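Local structure of Hpy188I (Helicobacter pylori, 3OQG) at residues Lys33-Lys38 and Gly79-Ile84. The protein cleaves double-stranded DNA at its recognition sequence as a restriction endonuclease of the GIY-YIG nuclease family. Residues are numbered along the deposited sequence; the frame is centred on the assembly and turned at random. Where two conformers were deposited one is given.
Sequences KDFEYK and GKIFKI. With nucleotides of chain C.
Phe35 and Ile81 make the closest apolar contact, with Ile81 CD1 4.0 Å from Phe35 CB and the two side chains crossing at about a right angle. Having CG anti to the backbone N (chi1 -175°) lays the Phe35 ring along the strand, from beside Ile81 to beside Ile84, and Phe35 CE1 lies 4.4 Å from Ile84 CD1. The CD1 methyls of Ile81 and Ile84 both approach the ring obliquely. On one ring face the backbone N of Tyr37 lies 4.0 Å above the plane, over the centre, placed by the type I turn from Phe35 to Lys38. Phe41 meets the ring edge-to-face, and Ile162 of the second subunit packs on Phe35.

The polar link is a single water, which accepts from Lys33 N at 3.1 Å and donates to Gly79 O at 3.0 Å. Lys38 NZ donates to Lys33 O at 2.7 Å, in the carbonyl plane and onto a lone pair of that oxygen.

Within its own chain, strand 80-87 lies at the edge of the five-stranded antiparallel sheet, paired with 71-77, and a classic beta bulge sets Phe82 and Lys83 against Phe75. Ile81 and Ile84 thus face the loop, while Phe82 packs on helix 113-125 and forms backbone hydrogen bonds with the second subunit.

Lys83, its chain bent at chi3 (-84°), gives NZ to OP2 of DG6 of chain C at 2.7 Å; the same NZ also hydrogen-bonds Tyr98 OH.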
# COMPACT_ATOMS: atom_id res chain seq x y z
N LYS A 33 21.45 16.74 9.42
CA LYS A 33 21.75 18.19 9.43
C LYS A 33 21.86 18.80 8.02
O LYS A 33 21.66 20.02 7.85
CB LYS A 33 23.02 18.49 10.23
CG LYS A 33 24.31 17.81 9.74
CD LYS A 33 25.58 18.48 10.31
CE LYS A 33 25.46 18.83 11.80
NZ LYS A 33 26.64 19.66 12.29
N ASP A 34 22.17 17.96 7.04
CA ASP A 34 22.24 18.36 5.64
C ASP A 34 20.96 18.12 4.84
O ASP A 34 20.97 18.24 3.62
CB ASP A 34 23.39 17.61 4.96
CG ASP A 34 24.72 17.89 5.62
OD1 ASP A 34 24.93 19.03 6.09
OD2 ASP A 34 25.55 16.96 5.68
N PHE A 35 19.87 17.77 5.53
CA PHE A 35 18.55 17.60 4.91
C PHE A 35 17.97 18.96 4.57
O PHE A 35 17.86 19.83 5.42
CB PHE A 35 17.64 16.84 5.89
CG PHE A 35 16.29 16.48 5.34
CD1 PHE A 35 16.11 16.01 4.05
CD2 PHE A 35 15.17 16.55 6.18
CE1 PHE A 35 14.85 15.67 3.59
CE2 PHE A 35 13.91 16.19 5.73
CZ PHE A 35 13.75 15.75 4.43
N GLU A 36 17.56 19.11 3.32
CA GLU A 36 17.21 20.40 2.72
C GLU A 36 15.85 20.90 3.21
O GLU A 36 15.62 22.12 3.33
CB GLU A 36 17.22 20.27 1.19
CG GLU A 36 16.91 18.85 0.66
CD GLU A 36 18.00 17.81 1.03
OE1 GLU A 36 19.00 18.20 1.68
OE2 GLU A 36 17.86 16.63 0.71
N TYR A 37 14.96 19.96 3.52
CA TYR A 37 13.63 20.26 4.04
C TYR A 37 13.53 20.30 5.56
O TYR A 37 12.44 20.43 6.10
CB TYR A 37 12.63 19.24 3.50
CG TYR A 37 12.37 19.37 2.03
CD1 TYR A 37 13.13 18.66 1.11
CD2 TYR A 37 11.35 20.19 1.55
CE1 TYR A 37 12.89 18.77 -0.25
CE2 TYR A 37 11.11 20.31 0.19
CZ TYR A 37 11.88 19.59 -0.71
OH TYR A 37 11.63 19.69 -2.06
N LYS A 38 14.66 20.24 6.26
CA LYS A 38 14.64 20.11 7.71
C LYS A 38 13.84 21.20 8.46
O LYS A 38 13.29 20.92 9.51
CB LYS A 38 16.06 19.97 8.27
CG LYS A 38 16.95 21.20 8.23
CD LYS A 38 18.31 20.85 8.86
CE LYS A 38 19.11 22.09 9.21
NZ LYS A 38 20.53 21.77 9.52
N GLY A 79 22.41 10.46 13.78
CA GLY A 79 22.53 11.56 12.82
C GLY A 79 22.37 11.25 11.35
O GLY A 79 22.31 12.19 10.55
N LYS A 80 22.31 9.97 10.97
CA LYS A 80 22.24 9.55 9.57
C LYS A 80 20.79 9.28 9.14
O LYS A 80 20.04 8.68 9.90
CB LYS A 80 23.08 8.28 9.35
CG LYS A 80 24.59 8.47 9.48
CD LYS A 80 25.13 9.42 8.45
CE LYS A 80 26.64 9.37 8.34
NZ LYS A 80 27.16 10.40 7.37
N ILE A 81 20.43 9.73 7.94
CA ILE A 81 19.10 9.44 7.40
C ILE A 81 19.05 8.00 6.91
O ILE A 81 19.73 7.63 5.96
CB ILE A 81 18.73 10.41 6.27
CG1 ILE A 81 18.61 11.82 6.84
CG2 ILE A 81 17.41 9.99 5.58
CD1 ILE A 81 18.38 12.90 5.80
N PHE A 82 18.24 7.19 7.59
CA PHE A 82 18.08 5.78 7.24
C PHE A 82 16.97 5.62 6.20
O PHE A 82 17.11 4.85 5.28
CB PHE A 82 17.75 4.97 8.50
CG PHE A 82 17.24 3.60 8.22
CD1 PHE A 82 18.11 2.57 7.90
CD2 PHE A 82 15.87 3.34 8.24
CE1 PHE A 82 17.61 1.27 7.60
CE2 PHE A 82 15.38 2.04 7.98
CZ PHE A 82 16.25 1.02 7.68
N LYS A 83 15.87 6.34 6.39
CA LYS A 83 14.79 6.33 5.43
C LYS A 83 13.88 7.54 5.50
O LYS A 83 13.83 8.24 6.50
CB LYS A 83 14.00 5.00 5.49
CG LYS A 83 12.82 4.93 6.38
CD LYS A 83 11.93 3.69 6.03
CE LYS A 83 10.92 3.89 4.88
NZ LYS A 83 10.02 2.69 4.69
N ILE A 84 13.17 7.76 4.40
CA ILE A 84 12.10 8.74 4.28
C ILE A 84 10.89 7.94 3.84
O ILE A 84 11.00 7.12 2.93
CB ILE A 84 12.40 9.84 3.26
CG1 ILE A 84 13.68 10.60 3.65
CG2 ILE A 84 11.20 10.80 3.13
CD1 ILE A 84 14.29 11.42 2.52
P DG C 6 6.65 3.40 3.08
OP1 DG C 6 6.94 4.84 3.19
OP2 DG C 6 7.45 2.42 3.86
O5' DG C 6 5.10 3.17 3.38
C5' DG C 6 4.14 3.53 2.39
C4' DG C 6 2.83 2.84 2.65
O4' DG C 6 2.96 1.40 2.52
C3' DG C 6 2.24 3.09 4.05
O3' DG C 6 0.88 3.48 3.91
C2' DG C 6 2.34 1.73 4.73
C1' DG C 6 2.16 0.82 3.53
N9 DG C 6 2.57 -0.56 3.74
C8 DG C 6 3.83 -1.04 4.05
N7 DG C 6 3.85 -2.34 4.23
C5 DG C 6 2.53 -2.74 4.02
C6 DG C 6 1.93 -4.03 4.09
O6 DG C 6 2.46 -5.11 4.39
N1 DG C 6 0.57 -3.97 3.79
C2 DG C 6 -0.12 -2.83 3.48
N2 DG C 6 -1.44 -2.97 3.24
N3 DG C 6 0.42 -1.63 3.41
C4 DG C 6 1.74 -1.66 3.69
O HOH W 1 23.02 14.93 11.44